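Local coordinates for cellulosomal scaffoldin adaptor protein B (Acetivibrio cellulolyticus, PDB 3BWZ) that serves as a docking module in cellulosome assembly: this chain is a type II cohesin domain, which probably binds a partner dockerin, at residues D99-R102 against P107-T110; L48-V51 against A57-K60; V136-D141 against G150-S155; V10-T15 against I21-I26; I128-T133 against D141-F146. All coordinates share one frame; numbering follows the deposited sequence.

In the fold
All five contacts belong to the beta sandwich of the cohesin module. Contact 2 is the most buried; it and contact 1 each turn on a tyrosine, on the helix in contact 1 and in the loop in contact 2, with centres about 31 Å apart. Contact 4 is a hairpin whose strands carry the backbone ladder, and its Leu11 and Ile26 pack against Ile128 and Phe130 of contact 5. Contact 5 shares Asp141 with contact 3: contact 5 reaches inward with an aromatic ring, whereas contact 3 lies at the surface and stacks two polar planes. Direct hydrogen bonds join the segments in contacts 1, 2, 4 and 5; contact 3 relies on the stack and on apolar touch.

Contact 1: D99-R102 against P107-T110; sequences DDYR and PEQT
Tyr101 points its phenol from helix 98-104 straight at the backbone of Glu108, in the loop that leads into strand 111-120. CG stands anti to the backbone N (chi1 -180°), which carries the ring away from the helix and brings its hydroxyl end to the loop. The Glu108 N-H lies near the ring plane, at the edge, and donates to Tyr101 OH over 2.9 Å in an almost straight bond (174° at the hydrogen). The same oxygen touches the start of the glutamate side chain, with Tyr101 OH 3.5 Å from Glu108 CB, while on the preceding residue Pro107 CA comes to 3.6 Å from Tyr101 OH. In the conformer described, the extended glutamate runs on past the phenol rather than stacking on it: ring and carboxylate planes are turned 67° apart. Its carboxylate oxygens are held by Tyr95 OH and Leu70 N. Glu108 is the centre of an inverse gamma turn, closed by a weak bond from Gln109 N to Pro107 O (3.2 Å), and its N-H faces the phenol oxygen. Around the phenol, Tyr95 and Trp148 meet the ring edge-to-face and Phe74 adds a third aromatic neighbour, making an aromatic cluster between helix and loop at one end of the cohesin sandwich. Tyr101 OH also bonds to the carbonyl O of Phe34. Since that oxygen can only accept, the phenol proton must go to Phe34 while the hydroxyl oxygen accepts the Glu108 N-H: one buried hydroxyl works in both senses and ties the helix to two separate backbone segments.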
# COMPACT_ATOMS: atom_id res chain seq x y z
N ASP A 99 5.79 21.13 10.20
CA ASP A 99 5.66 22.01 11.34
C ASP A 99 4.18 22.17 11.72
O ASP A 99 3.78 22.02 12.88
CB ASP A 99 6.25 23.40 11.00
CG ASP A 99 7.76 23.41 10.77
OD1 ASP A 99 8.45 22.44 11.10
OD2 ASP A 99 8.26 24.45 10.26
N ASP A 100 3.35 22.43 10.72
CA ASP A 100 1.92 22.61 10.95
C ASP A 100 1.26 21.32 11.42
O ASP A 100 0.39 21.34 12.29
CB ASP A 100 1.25 23.17 9.71
CG ASP A 100 1.66 24.61 9.43
OD1 ASP A 100 2.07 25.34 10.37
OD2 ASP A 100 1.60 24.97 8.26
N TYR A 101 1.68 20.19 10.86
CA TYR A 101 1.15 18.89 11.29
C TYR A 101 1.48 18.63 12.75
O TYR A 101 0.62 18.22 13.53
CB TYR A 101 1.67 17.82 10.34
CG TYR A 101 1.23 16.39 10.62
CD1 TYR A 101 -0.08 16.06 10.89
CD2 TYR A 101 2.15 15.38 10.58
CE1 TYR A 101 -0.46 14.74 11.11
CE2 TYR A 101 1.79 14.06 10.77
CZ TYR A 101 0.49 13.73 11.04
OH TYR A 101 0.08 12.43 11.25
N ARG A 102 2.73 18.85 13.14
CA ARG A 102 3.09 18.70 14.55
C ARG A 102 2.26 19.60 15.46
O ARG A 102 1.80 19.18 16.52
CB ARG A 102 4.57 19.00 14.78
CG ARG A 102 5.49 18.02 14.14
CD ARG A 102 6.91 18.14 14.64
NE ARG A 102 7.49 19.46 14.39
CZ ARG A 102 8.10 19.83 13.27
NH1 ARG A 102 8.23 19.00 12.26
NH2 ARG A 102 8.60 21.05 13.18
N PRO A 107 -1.65 13.19 15.69
CA PRO A 107 -0.98 12.37 14.68
C PRO A 107 -1.84 11.20 14.19
O PRO A 107 -2.58 10.58 14.95
CB PRO A 107 0.27 11.86 15.40
CG PRO A 107 -0.08 11.90 16.84
CD PRO A 107 -0.97 13.13 16.99
N GLU A 108 -1.74 10.94 12.90
CA GLU A 108 -2.46 9.87 12.22
C GLU A 108 -1.71 8.55 12.33
O GLU A 108 -1.04 8.13 11.40
CB GLU A 108 -2.54 10.21 10.75
CG GLU A 108 -3.27 11.46 10.49
CD GLU A 108 -3.19 11.84 9.04
OE1 GLU A 108 -2.53 11.14 8.24
OE2 GLU A 108 -3.81 12.86 8.71
N GLN A 109 -1.84 7.88 13.48
CA GLN A 109 -1.04 6.71 13.82
C GLN A 109 -1.65 5.40 13.37
O GLN A 109 -0.93 4.39 13.28
CB GLN A 109 -0.78 6.68 15.33
CG GLN A 109 -0.14 7.98 15.80
CD GLN A 109 0.41 7.93 17.20
OE1 GLN A 109 0.04 7.06 18.03
NE2 GLN A 109 1.30 8.81 17.48
N THR A 110 -2.95 5.42 13.09
CA THR A 110 -3.70 4.21 12.74
C THR A 110 -4.66 4.57 11.64
O THR A 110 -5.46 5.49 11.78
CB THR A 110 -4.46 3.66 13.95
OG1 THR A 110 -3.50 3.25 14.92
CG2 THR A 110 -5.34 2.48 13.58

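Contact 2: L48-V51 against A57-K60; sequences LQPV and AYTK
Pro50 sets its ring against the flat side of Tyr58: Pro50 CB sits over the face, 3.8 Å from the centroid of the Tyr58 ring and 14° off the ring normal, a CH-pi contact. The two residues are also tied through their backbones, where Tyr58 N donates to Pro50 O at 3.0 Å in a nearly straight bond, approaching from 35° out of the carbonyl plane. A water gives a second proton to Pro50 O (2.9 Å) and its other one to the carbonyl O of Tyr58, so two donors grip the proline oxygen. Further along the ring, Tyr58 CE1 comes to 3.4 Å from Val51 O, and a second water links that same Val51 O with the phenol OH of Tyr58. Ala57 and Val51 form a single beta bridge, their CA atoms 4.2 Å apart. This lone bridge folds the following loop back on strand 48-51, within the cohesin beta sandwich, before the chain enters strand 65-66. Tyr58 has CG anti to its own carbonyl carbon (chi1 -79°), which swings the ring over the proline. Outside the pair, Val116 and Pro64 touch the tyrosine, and Tyr43 packs on Pro50. Strand 48-51 is itself fixed by backbone bonds from Gln49 and Val51 to Lys119 and Lys117 of strand 111-120, while Thr59 O is bonded to Asn82 ND2.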
# COMPACT_ATOMS: atom_id res chain seq x y z
N LEU A 48 -3.31 -10.58 -11.68
CA LEU A 48 -4.01 -9.40 -11.17
C LEU A 48 -3.58 -8.18 -11.96
O LEU A 48 -2.41 -8.08 -12.37
CB LEU A 48 -3.66 -9.15 -9.70
CG LEU A 48 -4.03 -10.26 -8.70
CD1 LEU A 48 -3.58 -9.84 -7.31
CD2 LEU A 48 -5.53 -10.60 -8.73
N GLN A 49 -4.50 -7.22 -12.10
CA GLN A 49 -4.20 -5.95 -12.79
C GLN A 49 -4.66 -4.80 -11.92
O GLN A 49 -5.83 -4.72 -11.59
CB GLN A 49 -4.93 -5.87 -14.11
CG GLN A 49 -4.72 -4.55 -14.84
CD GLN A 49 -5.49 -4.43 -16.12
OE1 GLN A 49 -5.00 -3.83 -17.12
NE2 GLN A 49 -6.65 -4.98 -16.14
N PRO A 50 -3.76 -3.85 -11.56
CA PRO A 50 -4.19 -2.73 -10.73
C PRO A 50 -5.05 -1.77 -11.54
O PRO A 50 -4.71 -1.41 -12.68
CB PRO A 50 -2.86 -2.10 -10.28
CG PRO A 50 -1.90 -2.45 -11.34
CD PRO A 50 -2.31 -3.80 -11.85
N VAL A 51 -6.15 -1.34 -10.93
CA VAL A 51 -7.12 -0.44 -11.53
C VAL A 51 -7.50 0.62 -10.51
O VAL A 51 -7.48 0.39 -9.30
CB VAL A 51 -8.39 -1.20 -12.00
CG1 VAL A 51 -8.02 -2.19 -13.10
CG2 VAL A 51 -9.11 -1.88 -10.83
N ALA A 57 -7.28 1.03 -15.80
CA ALA A 57 -5.98 0.43 -15.53
C ALA A 57 -4.97 1.48 -15.09
O ALA A 57 -4.86 2.54 -15.69
CB ALA A 57 -5.46 -0.28 -16.74
N TYR A 58 -4.18 1.16 -14.08
CA TYR A 58 -3.02 1.99 -13.75
C TYR A 58 -2.11 2.06 -14.95
O TYR A 58 -1.91 1.06 -15.63
CB TYR A 58 -2.18 1.39 -12.63
CG TYR A 58 -2.68 1.57 -11.21
CD1 TYR A 58 -4.03 1.74 -10.91
CD2 TYR A 58 -1.78 1.53 -10.15
CE1 TYR A 58 -4.46 1.86 -9.60
CE2 TYR A 58 -2.21 1.66 -8.85
CZ TYR A 58 -3.54 1.80 -8.57
OH TYR A 58 -3.95 1.89 -7.24
N THR A 59 -1.51 3.24 -15.14
CA THR A 59 -0.36 3.42 -16.03
C THR A 59 0.92 3.29 -15.19
O THR A 59 0.88 3.03 -14.00
CB THR A 59 -0.37 4.80 -16.67
OG1 THR A 59 -0.05 5.75 -15.65
CG2 THR A 59 -1.72 5.10 -17.31
N LYS A 60 2.06 3.54 -15.82
CA LYS A 60 3.34 3.56 -15.15
C LYS A 60 3.46 4.66 -14.10
O LYS A 60 4.42 4.65 -13.36
CB LYS A 60 4.47 3.66 -16.17
CG LYS A 60 4.65 2.47 -17.09
CD LYS A 60 5.70 2.79 -18.16
CE LYS A 60 5.55 1.95 -19.39
NZ LYS A 60 6.31 2.55 -20.52
O HOH W 1 -2.63 -1.59 -14.73
O HOH W 2 -6.61 1.41 -6.95

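Contact 3: V136-D141 against G150-S155; sequences VPNAID and GDRIQS
Asn138 lays its side-chain amide flat over the guanidinium of Arg152, the two planes only 6° apart, in a parallel stack on the surface of the cohesin module. Two loops meet here, one before and one after strand 143-147. The first contains a type I beta turn from Val136 to Ala139, closed by the bond from Ala139 N to Val136 O (3.0 Å), and Asn138 is the third residue of that turn. Asn138 OD1 lies 3.6 Å above the guanidinium plane, over its centre, and Asn138 CG is 3.5 Å from Arg152 NE. Although Asn138 ND2 is equally near Arg152 NE, both are donors, so the pair rests on stacked planes and on the attraction expected between the amide oxygen and the positive group beneath it. The bend at chi3 of Arg152 (-61°) turns the guanidinium under the amide, while the aliphatic part of the arginine leans on Val144 and Phe146 of the intervening strand. Ile153 anchors the second loop through a backbone bond to Leu145. At the other end of the contact Ile140 also packs on Tyr157, and the tip of its longer branch reaches the backbone of the second loop, with Ile140 CD1 3.5 Å from Gln154 O.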
# COMPACT_ATOMS: atom_id res chain seq x y z
N VAL A 136 15.30 1.27 -3.01
CA VAL A 136 14.92 1.72 -1.68
C VAL A 136 15.81 1.01 -0.65
O VAL A 136 15.38 0.10 0.06
CB VAL A 136 13.42 1.50 -1.39
CG1 VAL A 136 13.05 2.28 -0.15
CG2 VAL A 136 12.55 2.00 -2.56
N PRO A 137 17.07 1.45 -0.54
CA PRO A 137 18.01 0.80 0.37
C PRO A 137 17.60 0.80 1.84
O PRO A 137 18.09 -0.04 2.58
CB PRO A 137 19.31 1.57 0.18
CG PRO A 137 19.16 2.40 -0.98
CD PRO A 137 17.74 2.47 -1.38
N ASN A 138 16.75 1.74 2.28
CA ASN A 138 16.25 1.80 3.65
C ASN A 138 15.00 1.04 3.93
O ASN A 138 14.52 1.09 5.05
CB ASN A 138 15.92 3.27 4.04
CG ASN A 138 17.13 4.11 4.11
OD1 ASN A 138 18.14 3.72 4.77
ND2 ASN A 138 17.11 5.22 3.48
N ALA A 139 14.47 0.32 2.96
CA ALA A 139 13.23 -0.37 3.19
C ALA A 139 13.38 -1.47 4.23
O ALA A 139 14.38 -2.18 4.27
CB ALA A 139 12.69 -0.97 1.89
N ILE A 140 12.32 -1.65 5.00
CA ILE A 140 12.11 -2.81 5.86
C ILE A 140 11.01 -3.61 5.19
O ILE A 140 9.83 -3.20 5.20
CB ILE A 140 11.73 -2.40 7.29
CG1 ILE A 140 12.87 -1.60 7.95
CG2 ILE A 140 11.36 -3.62 8.12
CD1 ILE A 140 12.50 -0.98 9.28
N ASP A 141 11.38 -4.69 4.51
CA ASP A 141 10.44 -5.49 3.75
C ASP A 141 9.58 -4.63 2.88
O ASP A 141 8.35 -4.74 2.85
CB ASP A 141 9.58 -6.38 4.63
CG ASP A 141 10.40 -7.47 5.30
OD1 ASP A 141 11.60 -7.66 4.98
OD2 ASP A 141 9.85 -8.11 6.21
N GLY A 150 10.15 14.24 9.89
CA GLY A 150 10.73 13.91 8.60
C GLY A 150 11.75 12.77 8.66
O GLY A 150 12.40 12.46 7.65
N ASP A 151 11.89 12.15 9.82
CA ASP A 151 12.84 11.07 10.00
C ASP A 151 12.18 9.74 9.71
O ASP A 151 11.01 9.54 9.95
CB ASP A 151 13.39 11.06 11.41
CG ASP A 151 14.15 12.32 11.75
OD1 ASP A 151 14.90 12.81 10.87
OD2 ASP A 151 13.98 12.83 12.87
N ARG A 152 12.97 8.79 9.25
CA ARG A 152 12.50 7.42 9.09
C ARG A 152 12.27 6.80 10.44
O ARG A 152 13.03 7.01 11.40
CB ARG A 152 13.49 6.57 8.31
CG ARG A 152 13.54 6.93 6.85
CD ARG A 152 14.46 6.03 6.04
NE ARG A 152 15.79 6.15 6.56
CZ ARG A 152 16.38 5.37 7.44
NH1 ARG A 152 15.87 4.22 7.90
NH2 ARG A 152 17.58 5.73 7.85
N ILE A 153 11.21 6.01 10.52
CA ILE A 153 10.92 5.18 11.66
C ILE A 153 11.59 3.85 11.37
O ILE A 153 11.12 3.08 10.55
CB ILE A 153 9.41 5.05 11.84
CG1 ILE A 153 8.80 6.43 12.11
CG2 ILE A 153 9.07 4.05 12.96
CD1 ILE A 153 7.29 6.48 12.07
N GLN A 154 12.76 3.67 11.99
CA GLN A 154 13.75 2.65 11.60
C GLN A 154 13.54 1.32 12.28
O GLN A 154 14.23 0.36 11.95
CB GLN A 154 15.19 3.19 11.92
CG GLN A 154 16.31 2.26 12.51
CD GLN A 154 16.36 2.24 14.03
OE1 GLN A 154 17.32 1.74 14.61
NE2 GLN A 154 15.33 2.79 14.68
N SER A 155 12.60 1.24 13.22
CA SER A 155 12.46 0.06 14.04
C SER A 155 11.12 -0.00 14.71
O SER A 155 10.39 0.98 14.77
CB SER A 155 13.50 0.06 15.15
OG SER A 155 13.10 0.98 16.16

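Contact 4: V10-T15 against I21-I26; sequences VLDKTT and IVTASI. With EDO (1,2-ethanediol), chain F.
The beta hairpin of strands 6-11 and 21-29 opens here toward its turn, its backbone ladder giving way to side-chain bonds. Val10 and Ser25 make an antiparallel hydrogen-bonded pair: Val10 N donates to Ser25 O at 2.9 Å, and Ser25 N returns the bond to Val10 O. Leu11 and Ala24 follow as the non-hydrogen-bonded pair, with Leu11 CD2 on Ala24 CB (3.6 Å) and Leu11 CD1 against Val22 CG1 (4.1 Å). Asp12 leaves the strand. Its N bonds Thr23 O (3.1 Å), but its carboxylate answers for a backbone carbonyl: Asp12 OD1 accepts from Thr23 N at 2.8 Å, met from above the carboxylate plane. Chi1 (67°) places CG between N and the carbonyl carbon, bringing the carboxylate to the Thr23 N-H. A water donates to Asp12 OD2 and Ile21 O and accepts from Thr23 OG1, which also bonds Lys117. The extended Lys13 crosses to Ile21 O through NZ (2.8 Å) and forms a salt bridge with Glu20. Thr14 OG1 is hydrogen-bonded to O1 of a 1,2-ethanediol, probably from the crystallisation liquor. Charged ends thus prolong the ladder past its paired residues; the lysine would polarise the Ile21 carbonyl, already given a water proton.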
# COMPACT_ATOMS: atom_id res chain seq x y z
N VAL A 10 -4.25 -5.66 3.60
CA VAL A 10 -5.51 -6.25 3.98
C VAL A 10 -6.42 -6.32 2.77
O VAL A 10 -6.68 -5.30 2.16
CB VAL A 10 -6.19 -5.41 5.15
CG1 VAL A 10 -7.53 -5.99 5.56
CG2 VAL A 10 -5.23 -5.34 6.35
N LEU A 11 -6.94 -7.49 2.43
CA LEU A 11 -7.89 -7.61 1.31
C LEU A 11 -9.32 -7.66 1.80
O LEU A 11 -9.63 -8.19 2.86
CB LEU A 11 -7.62 -8.89 0.52
CG LEU A 11 -6.18 -9.07 0.07
CD1 LEU A 11 -6.07 -10.33 -0.83
CD2 LEU A 11 -5.63 -7.86 -0.60
N ASP A 12 -10.23 -7.13 0.99
CA ASP A 12 -11.65 -7.23 1.31
C ASP A 12 -12.27 -8.59 1.00
O ASP A 12 -13.40 -8.84 1.40
CB ASP A 12 -12.45 -6.11 0.64
CG ASP A 12 -12.50 -6.21 -0.87
OD1 ASP A 12 -11.56 -6.74 -1.49
OD2 ASP A 12 -13.49 -5.68 -1.43
N LYS A 13 -11.57 -9.42 0.24
CA LYS A 13 -12.03 -10.71 -0.21
C LYS A 13 -10.92 -11.76 0.01
O LYS A 13 -9.74 -11.44 -0.10
CB LYS A 13 -12.36 -10.64 -1.71
CG LYS A 13 -13.53 -9.77 -2.05
CD LYS A 13 -13.70 -9.60 -3.54
CE LYS A 13 -14.92 -8.71 -3.87
NZ LYS A 13 -15.16 -8.48 -5.29
N THR A 14 -11.32 -12.97 0.36
CA THR A 14 -10.43 -14.12 0.40
C THR A 14 -10.42 -14.91 -0.88
O THR A 14 -9.43 -15.60 -1.22
CB THR A 14 -10.75 -15.08 1.64
OG1 THR A 14 -12.10 -15.61 1.54
CG2 THR A 14 -10.53 -14.40 2.96
N THR A 15 -11.56 -14.86 -1.53
CA THR A 15 -11.80 -15.58 -2.75
C THR A 15 -12.45 -14.59 -3.71
O THR A 15 -13.23 -13.74 -3.29
CB THR A 15 -12.59 -16.81 -2.42
OG1 THR A 15 -11.85 -17.58 -1.46
CG2 THR A 15 -12.71 -17.61 -3.62
N ILE A 21 -13.16 -7.33 -8.62
CA ILE A 21 -12.19 -6.41 -8.05
C ILE A 21 -11.89 -6.83 -6.61
O ILE A 21 -12.81 -7.01 -5.80
CB ILE A 21 -12.71 -4.95 -8.09
CG1 ILE A 21 -13.09 -4.56 -9.52
CG2 ILE A 21 -11.66 -4.00 -7.51
CD1 ILE A 21 -12.02 -4.77 -10.57
N VAL A 22 -10.61 -6.94 -6.30
CA VAL A 22 -10.13 -7.19 -4.96
C VAL A 22 -9.47 -5.90 -4.48
O VAL A 22 -8.58 -5.36 -5.16
CB VAL A 22 -9.10 -8.34 -4.96
CG1 VAL A 22 -8.46 -8.51 -3.57
CG2 VAL A 22 -9.72 -9.64 -5.45
N THR A 23 -9.90 -5.39 -3.33
CA THR A 23 -9.38 -4.14 -2.82
C THR A 23 -8.36 -4.43 -1.74
O THR A 23 -8.70 -5.02 -0.70
CB THR A 23 -10.53 -3.27 -2.29
OG1 THR A 23 -11.46 -3.00 -3.36
CG2 THR A 23 -10.02 -1.94 -1.76
N ALA A 24 -7.13 -3.99 -1.98
CA ALA A 24 -6.05 -4.13 -1.02
C ALA A 24 -5.89 -2.80 -0.29
O ALA A 24 -5.47 -1.79 -0.85
CB ALA A 24 -4.75 -4.51 -1.74
N SER A 25 -6.20 -2.82 1.00
CA SER A 25 -6.03 -1.66 1.86
C SER A 25 -4.72 -1.79 2.61
O SER A 25 -4.42 -2.82 3.20
CB SER A 25 -7.18 -1.59 2.87
OG SER A 25 -8.40 -1.37 2.20
N ILE A 26 -3.91 -0.73 2.56
CA ILE A 26 -2.63 -0.68 3.24
C ILE A 26 -2.86 0.01 4.57
O ILE A 26 -3.07 1.22 4.63
CB ILE A 26 -1.56 0.03 2.43
CG1 ILE A 26 -1.35 -0.60 1.04
CG2 ILE A 26 -0.26 0.02 3.23
CD1 ILE A 26 -0.67 0.26 0.09
C1 EDO F . -14.12 -14.83 4.36
O1 EDO F . -14.08 -14.40 3.00
C2 EDO F . -15.55 -14.95 4.86
O2 EDO F . -16.21 -13.71 5.04
O HOH W 3 -13.25 -4.98 -3.96

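Contact 5: I128-T133 against D141-F146; sequences ISFEDT and DGTVLF
Phe130 and Asp132 both carry CG anti to their own carbonyl carbon (chi1 -69° and -76°), which sends the phenyl ring to Thr143 and the carboxylate to the start of segment 141-146. Thr143 CG2 has the same relation to its carbonyl carbon, and the methyl comes down over one ring face, 3.7 Å from Phe130 CD1 and toward the rim, a CH-pi contact. On the ring's stem the fit is tight, with Phe130 CB only 3.0 Å from Asp141 O. This is the connection from strand 126-130 to strand 143-147, both paired with strand 34-42 in the cohesin sandwich; Ile9 and Val159 touch Phe130, and Thr143 OG1 is bonded to Ile140 O and Tyr157 OH. Gly142, whose left-handed backbone turns the chain there, puts its CA 3.3 Å from Glu131 O. Asp132 OD1 accepts from Gly142 N at 2.8 Å, on the anti side and 25° out of the carboxylate plane. A water joins the other carboxylate oxygen to the same loop, donating to Asp132 OD2 (2.6 Å) and accepting from Asp141 N (2.9 Å). With Asp141 OD1 4.4 Å from Asp132 OD2, the two carboxylates probably raise each other's proton affinity somewhat, while the Gly142 N-H and the water proton would ease the charge on Asp132.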
# COMPACT_ATOMS: atom_id res chain seq x y z
N ILE A 128 -0.07 -10.69 -2.96
CA ILE A 128 0.22 -9.27 -3.06
C ILE A 128 1.17 -9.00 -1.90
O ILE A 128 0.81 -9.18 -0.74
CB ILE A 128 -1.08 -8.42 -2.97
CG1 ILE A 128 -2.04 -8.77 -4.13
CG2 ILE A 128 -0.74 -6.93 -3.02
CD1 ILE A 128 -3.48 -8.38 -3.81
N SER A 129 2.38 -8.57 -2.21
CA SER A 129 3.43 -8.46 -1.22
C SER A 129 4.03 -7.07 -1.18
O SER A 129 3.81 -6.25 -2.08
CB SER A 129 4.57 -9.41 -1.51
OG SER A 129 5.02 -9.32 -2.81
N PHE A 130 4.79 -6.81 -0.11
CA PHE A 130 5.78 -5.74 -0.13
C PHE A 130 7.12 -6.42 -0.30
O PHE A 130 7.34 -7.49 0.26
CB PHE A 130 5.84 -4.99 1.18
CG PHE A 130 4.64 -4.16 1.49
CD1 PHE A 130 4.05 -4.22 2.74
CD2 PHE A 130 4.19 -3.21 0.59
CE1 PHE A 130 3.00 -3.42 3.08
CE2 PHE A 130 3.11 -2.39 0.92
CZ PHE A 130 2.52 -2.50 2.18
N GLU A 131 8.04 -5.82 -1.05
CA GLU A 131 9.34 -6.44 -1.36
C GLU A 131 10.46 -5.41 -1.27
O GLU A 131 10.29 -4.28 -1.74
CB GLU A 131 9.31 -7.05 -2.77
CG GLU A 131 8.46 -8.32 -2.86
CD GLU A 131 8.87 -9.24 -4.02
OE1 GLU A 131 8.76 -10.47 -3.87
OE2 GLU A 131 9.31 -8.73 -5.07
N ASP A 132 11.61 -5.82 -0.76
CA ASP A 132 12.81 -5.01 -0.85
C ASP A 132 13.19 -4.81 -2.34
O ASP A 132 12.75 -5.54 -3.24
CB ASP A 132 13.94 -5.61 -0.02
CG ASP A 132 13.78 -5.39 1.48
OD1 ASP A 132 12.95 -4.59 1.95
OD2 ASP A 132 14.59 -6.03 2.19
N THR A 133 13.95 -3.75 -2.61
CA THR A 133 14.26 -3.32 -3.94
C THR A 133 15.52 -2.47 -3.91
O THR A 133 15.77 -1.72 -2.96
CB THR A 133 13.11 -2.48 -4.52
OG1 THR A 133 13.57 -1.75 -5.66
CG2 THR A 133 12.51 -1.50 -3.49
N ASP A 141 11.38 -4.69 4.51
CA ASP A 141 10.44 -5.49 3.75
C ASP A 141 9.58 -4.63 2.88
O ASP A 141 8.35 -4.74 2.85
CB ASP A 141 9.58 -6.38 4.63
CG ASP A 141 10.40 -7.47 5.30
OD1 ASP A 141 11.60 -7.66 4.98
OD2 ASP A 141 9.85 -8.11 6.21
N GLY A 142 10.24 -3.76 2.14
CA GLY A 142 9.54 -2.95 1.16
C GLY A 142 8.83 -1.74 1.69
O GLY A 142 8.11 -1.10 0.94
N THR A 143 9.08 -1.38 2.95
CA THR A 143 8.40 -0.27 3.59
C THR A 143 9.38 0.75 4.17
O THR A 143 10.35 0.38 4.81
CB THR A 143 7.41 -0.75 4.70
OG1 THR A 143 8.12 -1.16 5.87
CG2 THR A 143 6.50 -1.87 4.20
N VAL A 144 9.05 2.03 3.98
CA VAL A 144 9.74 3.11 4.66
C VAL A 144 8.64 3.97 5.26
O VAL A 144 7.78 4.48 4.52
CB VAL A 144 10.62 3.95 3.72
CG1 VAL A 144 11.30 5.04 4.51
CG2 VAL A 144 11.64 3.10 3.06
N LEU A 145 8.64 4.12 6.59
CA LEU A 145 7.68 4.97 7.27
C LEU A 145 8.40 6.17 7.84
O LEU A 145 9.53 6.04 8.32
CB LEU A 145 6.99 4.18 8.39
CG LEU A 145 6.41 2.81 8.03
CD1 LEU A 145 5.72 2.21 9.26
CD2 LEU A 145 5.50 2.86 6.81
N PHE A 146 7.76 7.32 7.78
CA PHE A 146 8.32 8.58 8.27
C PHE A 146 7.53 9.09 9.46
O PHE A 146 6.32 8.92 9.51
CB PHE A 146 8.30 9.66 7.19
CG PHE A 146 9.08 9.29 5.99
CD1 PHE A 146 8.46 8.90 4.82
CD2 PHE A 146 10.46 9.34 6.00
CE1 PHE A 146 9.20 8.55 3.71
CE2 PHE A 146 11.20 8.99 4.88
CZ PHE A 146 10.57 8.59 3.75
O HOH W 4 14.15 -5.56 4.68